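Local structure of putative esterase PA1618 (Pseudomonas aeruginosa, 4QD8) at residues G26-A31 / S97-A102; V83-N88 / R132-V137. The protein is a hotdog-fold thioesterase of the PaaI family that probably hydrolyses acyl-CoA thioesters, possibly including 1,4-dihydroxy-2-naphthoyl-CoA. All coordinates share one frame; numbering follows the deposited sequence.

Interaction 1. Residues G26-A31 / S97-A102; sequences GIRFEA and SGRVTA
Arg-28 and Arg-99 stack guanidinium on guanidinium in a polar surface contact between strands 28-32 and 99-106, which are not sheet neighbours: strand 36-42 runs between them, and the axes of segments 28-31 and 99-102 approach to 9.1 Å. The two arginine side chains cross at about a right angle, each bent at chi3, and their flat ends overlap with planes 22° apart. NH2 of Arg-28 lies 3.7 Å from NE of Arg-99. Glu-30 probably moderates this meeting of like charges. Its OE1 is salt-bridged to Arg-28, although the modelled spacing to NH2 is too short to be trusted in detail, and it lies 4.4 Å from Arg-99 NE. Ser-40, on the intervening strand, joins both sides, its OG hydrogen-bonded to Glu-30 OE1 and Arg-99 NH2. In this hotdog fold Ile-27, Phe-29 and Ala-102 pack on the long helix 56-72, whereas the arginines belong to the sheet's outer, polar surface. Glu-30 also takes part in a classic beta bulge, facing Thr-38 together with Ala-31. At the Schellman turn ending helix 21-25, Gly-26 O meets the edge of the Arg-99 guanidinium, accepting a weak bond from NH2 at 3.5 Å; a water donates to the same oxygen and accepts from Arg-99 NH1. A second water bridges the strands, 2.5 Å from Glu-30 OE2 and 2.7 Å from Thr-101 OG1.

Interaction 2. Residues V83-N88 / R132-V137; sequences VGLEVN and RLTMAV
Glu-86 and Thr-134 form a hydrogen-bonded pair at the middle of an antiparallel ladder that a classic beta bulge interrupts: the amides of Leu-85 and Glu-86 both donate to Thr-134 O, at 2.7 Å from Leu-85 N and 3.1 Å from Glu-86 N. The Leu-85 side chain leans over the partner strand, with CB packed against Thr-134 O and CD2 touching Thr-134 CG2. Next to the bulge, Met-135 curls over the partner backbone at Val-83 and Gly-84. Its chain bends at chi2 (-66°) and again at chi3, which brings SD over Gly-84 CA at 3.7 Å and CE tightly against the Val-83 carbonyl carbon. Leu-133 reaches across with CD1, 3.9 Å from Val-87 CB and also against Glu-86 O. On the other face Val-83 CG2 meets Ala-136 CB.

The polar end of this face is more elaborate. CG of Asn-88 sits between its backbone N and carbonyl carbon (chi1 58°), which turns the amide over Arg-132; ND2 stands 3.7 Å above the guanidinium plane, toward its rim, with the two planes 57° apart. The same ND2 donates to the syn lone pair of Glu-86 OE1. Arg-132 NH2 and Asn-88 OD1 are hydrogen-bonded to Asn-88 OD1 and Arg-132 NH2 of another subunit of the tetramer. A water bridges Glu-86 OE1 and Thr-134 OG1, which also bonds Asn-90 of that same subunit.

Val-87 and Met-135 lean on helix 56-72, strand 113-121 flanks 132-137 on its other edge, and 83-88 lies on the edge strand through which, as in hotdog dimers, the sheet runs on from Glu-86, Val-87 and Asn-88 into a strand of a second subunit.

From the N terminus the chain passes through 26-31, adds strand 36-42 and helix 56-72, and enters strand 80-91, where the first half of interaction 2 lies. Interaction 1 then closes its loop at 97-102, and only after strand 113-121 does interaction 2 close at 132-137, so the two loops cross rather than nest. Pairing orders the sheet as 28-32, 36-42, 99-106, 113-121, 127-139 and 80-91. Interaction 1 thus spans three strands at one end, and interaction 2 joins the last two at the other. Their centres are 21 Å apart, on opposite sides of the chain's centre, and their nearest atoms about 10 Å.

Interaction 1. Residues G26-A31 / S97-A102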
loop_
_atom_site.group_PDB
_atom_site.type_symbol
_atom_site.label_atom_id
_atom_site.label_comp_id
_atom_site.label_asym_id
_atom_site.label_seq_id
_atom_site.Cartn_x
_atom_site.Cartn_y
_atom_site.Cartn_z
ATOM N N GLY A 26 15.258 -19.507 7.960
ATOM C CA GLY A 26 16.035 -19.205 9.146
ATOM C C GLY A 26 15.508 -18.055 9.979
ATOM O O GLY A 26 16.251 -17.443 10.744
ATOM N N ILE A 27 14.215 -17.767 9.858
ATOM C CA ILE A 27 13.602 -16.762 10.719
ATOM C C ILE A 27 13.676 -17.197 12.180
ATOM O O ILE A 27 13.349 -18.336 12.532
ATOM C CB ILE A 27 12.145 -16.448 10.297
ATOM C CG1 ILE A 27 12.129 -15.783 8.919
ATOM C CG2 ILE A 27 11.464 -15.541 11.334
ATOM C CD1 ILE A 27 10.704 -15.535 8.340
ATOM N N ARG A 28 14.148 -16.286 13.018
ATOM C CA ARG A 28 14.334 -16.567 14.431
ATOM C C ARG A 28 13.652 -15.486 15.252
ATOM O O ARG A 28 14.017 -14.314 15.154
ATOM C CB ARG A 28 15.837 -16.614 14.751
ATOM C CG ARG A 28 16.166 -16.957 16.195
ATOM C CD ARG A 28 17.674 -16.930 16.440
ATOM N NE ARG A 28 18.220 -15.572 16.407
ATOM C CZ ARG A 28 19.455 -15.266 16.015
ATOM N NH1 ARG A 28 20.282 -16.219 15.610
ATOM N NH2 ARG A 28 19.858 -14.002 16.012
ATOM N N PHE A 29 12.652 -15.871 16.047
ATOM C CA PHE A 29 12.078 -14.946 17.020
ATOM C C PHE A 29 13.088 -14.750 18.139
ATOM O O PHE A 29 13.545 -15.732 18.729
ATOM C CB PHE A 29 10.744 -15.478 17.547
ATOM C CG PHE A 29 9.667 -15.474 16.499
ATOM C CD1 PHE A 29 9.558 -16.518 15.597
ATOM C CD2 PHE A 29 8.801 -14.395 16.385
ATOM C CE1 PHE A 29 8.585 -16.500 14.598
ATOM C CE2 PHE A 29 7.832 -14.366 15.403
ATOM C CZ PHE A 29 7.722 -15.422 14.500
ATOM N N GLU A 30 13.434 -13.491 18.410
ATOM C CA GLU A 30 14.611 -13.154 19.209
ATOM C C GLU A 30 14.308 -12.515 20.544
ATOM O O GLU A 30 15.037 -12.710 21.520
ATOM C CB GLU A 30 15.460 -12.136 18.458
ATOM C CG GLU A 30 15.687 -12.457 17.018
ATOM C CD GLU A 30 17.016 -11.952 16.555
ATOM O OE1 GLU A 30 17.806 -12.781 16.049
ATOM O OE2 GLU A 30 17.263 -10.730 16.703
ATOM N N ALA A 31 13.273 -11.688 20.569
ATOM C CA ALA A 31 13.037 -10.815 21.707
ATOM C C ALA A 31 11.600 -10.348 21.739
ATOM O O ALA A 31 10.908 -10.343 20.719
ATOM C CB ALA A 31 13.963 -9.614 21.642
ATOM N N SER A 97 24.545 -9.067 3.163
ATOM C CA SER A 97 24.987 -10.111 4.080
ATOM C C SER A 97 24.592 -9.771 5.503
ATOM O O SER A 97 23.945 -8.747 5.753
ATOM C CB SER A 97 26.505 -10.287 3.990
ATOM O OG SER A 97 27.148 -9.060 4.274
ATOM N N GLY A 98 24.982 -10.632 6.438
ATOM C CA GLY A 98 24.588 -10.486 7.827
ATOM C C GLY A 98 23.152 -10.927 8.028
ATOM O O GLY A 98 22.698 -11.881 7.399
ATOM N N ARG A 99 22.445 -10.236 8.919
ATOM C CA ARG A 99 21.040 -10.546 9.185
ATOM C C ARG A 99 20.191 -9.288 9.094
ATOM O O ARG A 99 20.684 -8.167 9.262
ATOM C CB ARG A 99 20.867 -11.170 10.576
ATOM C CG ARG A 99 21.644 -12.471 10.800
ATOM C CD ARG A 99 21.402 -13.017 12.193
ATOM N NE ARG A 99 20.040 -13.510 12.381
ATOM C CZ ARG A 99 19.586 -14.661 11.896
ATOM N NH1 ARG A 99 20.382 -15.444 11.177
ATOM N NH2 ARG A 99 18.330 -15.037 12.121
ATOM N N VAL A 100 18.906 -9.483 8.825
ATOM C CA VAL A 100 17.962 -8.379 8.855
ATOM C C VAL A 100 17.033 -8.596 10.050
ATOM O O VAL A 100 16.549 -9.709 10.279
ATOM C CB VAL A 100 17.188 -8.241 7.523
ATOM C CG1 VAL A 100 16.475 -9.531 7.151
ATOM C CG2 VAL A 100 16.219 -7.059 7.578
ATOM N N THR A 101 16.824 -7.538 10.830
ATOM C CA THR A 101 16.055 -7.625 12.076
ATOM C C THR A 101 14.764 -6.816 11.958
ATOM O O THR A 101 14.800 -5.653 11.562
ATOM C CB THR A 101 16.890 -7.084 13.248
ATOM O OG1 THR A 101 18.069 -7.886 13.396
ATOM C CG2 THR A 101 16.100 -7.135 14.553
ATOM N N ALA A 102 13.634 -7.439 12.297
ATOM C CA ALA A 102 12.336 -6.778 12.196
ATOM C C ALA A 102 11.756 -6.595 13.591
ATOM O O ALA A 102 11.839 -7.496 14.419
ATOM C CB ALA A 102 11.385 -7.609 11.342
HETATM O O HOH W 1 18.829 -18.168 11.188
HETATM O O HOH W 2 18.896 -9.314 15.471
#

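Interaction 2. Residues V83-N88 / R132-V137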
loop_
_atom_site.group_PDB
_atom_site.type_symbol
_atom_site.label_atom_id
_atom_site.label_comp_id
_atom_site.label_asym_id
_atom_site.label_seq_id
_atom_site.Cartn_x
_atom_site.Cartn_y
_atom_site.Cartn_z
ATOM N N VAL A 83 -5.463 -14.182 9.757
ATOM C CA VAL A 83 -4.794 -14.336 8.465
ATOM C C VAL A 83 -4.423 -12.968 7.898
ATOM O O VAL A 83 -5.082 -11.970 8.180
ATOM C CB VAL A 83 -5.669 -15.098 7.461
ATOM C CG1 VAL A 83 -5.958 -16.509 7.973
ATOM C CG2 VAL A 83 -6.972 -14.364 7.209
ATOM N N GLY A 84 -3.358 -12.914 7.111
ATOM C CA GLY A 84 -2.997 -11.668 6.455
ATOM C C GLY A 84 -4.106 -11.187 5.541
ATOM O O GLY A 84 -4.676 -11.965 4.770
ATOM N N LEU A 85 -4.399 -9.890 5.591
ATOM C CA LEU A 85 -5.411 -9.308 4.722
ATOM C C LEU A 85 -4.794 -8.341 3.710
ATOM O O LEU A 85 -5.107 -8.390 2.526
ATOM C CB LEU A 85 -6.484 -8.604 5.558
ATOM C CG LEU A 85 -7.669 -7.981 4.821
ATOM C CD1 LEU A 85 -8.528 -9.078 4.225
ATOM C CD2 LEU A 85 -8.494 -7.102 5.762
ATOM N N GLU A 86 -3.934 -7.453 4.189
ATOM C CA GLU A 86 -3.248 -6.518 3.298
ATOM C C GLU A 86 -1.854 -6.287 3.824
ATOM O O GLU A 86 -1.641 -6.208 5.028
ATOM C CB GLU A 86 -4.005 -5.184 3.237
ATOM C CG GLU A 86 -3.865 -4.445 1.889
ATOM C CD GLU A 86 -2.635 -3.582 1.800
ATOM O OE1 GLU A 86 -1.995 -3.324 2.843
ATOM O OE2 GLU A 86 -2.318 -3.143 0.669
ATOM N N VAL A 87 -0.881 -6.176 2.932
ATOM C CA VAL A 87 0.470 -5.875 3.383
ATOM C C VAL A 87 1.088 -4.891 2.411
ATOM O O VAL A 87 0.788 -4.908 1.223
ATOM C CB VAL A 87 1.344 -7.160 3.512
ATOM C CG1 VAL A 87 1.603 -7.822 2.146
ATOM C CG2 VAL A 87 2.652 -6.844 4.244
ATOM N N ASN A 88 1.946 -4.027 2.923
ATOM C CA ASN A 88 2.672 -3.104 2.060
ATOM C C ASN A 88 4.036 -2.848 2.669
ATOM O O ASN A 88 4.235 -3.050 3.860
ATOM C CB ASN A 88 1.897 -1.800 1.847
ATOM C CG ASN A 88 1.581 -1.076 3.152
ATOM O OD1 ASN A 88 2.466 -0.524 3.807
ATOM N ND2 ASN A 88 0.314 -1.115 3.554
ATOM N N ARG A 132 3.797 -2.278 6.645
ATOM C CA ARG A 132 2.578 -2.219 7.447
ATOM C C ARG A 132 1.686 -3.392 7.086
ATOM O O ARG A 132 1.476 -3.719 5.907
ATOM C CB ARG A 132 1.857 -0.872 7.308
ATOM C CG ARG A 132 0.786 -0.668 8.403
ATOM C CD ARG A 132 0.240 0.761 8.439
ATOM N NE ARG A 132 -0.605 1.032 7.289
ATOM C CZ ARG A 132 -0.241 1.738 6.226
ATOM N NH1 ARG A 132 0.960 2.308 6.175
ATOM N NH2 ARG A 132 -1.089 1.889 5.222
ATOM N N LEU A 133 1.197 -4.073 8.114
ATOM C CA LEU A 133 0.447 -5.303 7.902
ATOM C C LEU A 133 -0.941 -5.196 8.516
ATOM O O LEU A 133 -1.077 -4.798 9.673
ATOM C CB LEU A 133 1.179 -6.469 8.573
ATOM C CG LEU A 133 0.489 -7.840 8.517
ATOM C CD1 LEU A 133 0.325 -8.336 7.088
ATOM C CD2 LEU A 133 1.328 -8.837 9.355
ATOM N N THR A 134 -1.954 -5.521 7.722
ATOM C CA THR A 134 -3.337 -5.653 8.210
ATOM C C THR A 134 -3.727 -7.129 8.269
ATOM O O THR A 134 -3.711 -7.821 7.252
ATOM C CB THR A 134 -4.298 -4.921 7.289
ATOM O OG1 THR A 134 -3.858 -3.566 7.159
ATOM C CG2 THR A 134 -5.746 -4.941 7.851
ATOM N N MET A 135 -4.072 -7.601 9.470
ATOM C CA MET A 135 -4.513 -8.979 9.683
ATOM C C MET A 135 -6.022 -8.990 9.824
ATOM O O MET A 135 -6.596 -8.060 10.376
ATOM C CB MET A 135 -3.908 -9.526 10.983
ATOM C CG MET A 135 -2.386 -9.587 10.994
ATOM S SD MET A 135 -1.744 -10.778 9.806
ATOM C CE MET A 135 -2.395 -12.321 10.466
ATOM N N ALA A 136 -6.664 -10.037 9.315
ATOM C CA ALA A 136 -8.086 -10.259 9.574
ATOM C C ALA A 136 -8.222 -11.202 10.766
ATOM O O ALA A 136 -7.483 -12.172 10.893
ATOM C CB ALA A 136 -8.761 -10.850 8.370
ATOM N N VAL A 137 -9.181 -10.907 11.634
ATOM C CA VAL A 137 -9.493 -11.786 12.759
ATOM C C VAL A 137 -10.730 -12.583 12.354
ATOM O O VAL A 137 -11.777 -11.995 12.084
ATOM C CB VAL A 137 -9.766 -10.977 14.033
ATOM C CG1 VAL A 137 -9.988 -11.920 15.221
ATOM C CG2 VAL A 137 -8.608 -10.046 14.315
HETATM O O HOH W 3 -1.784 -2.889 5.570
#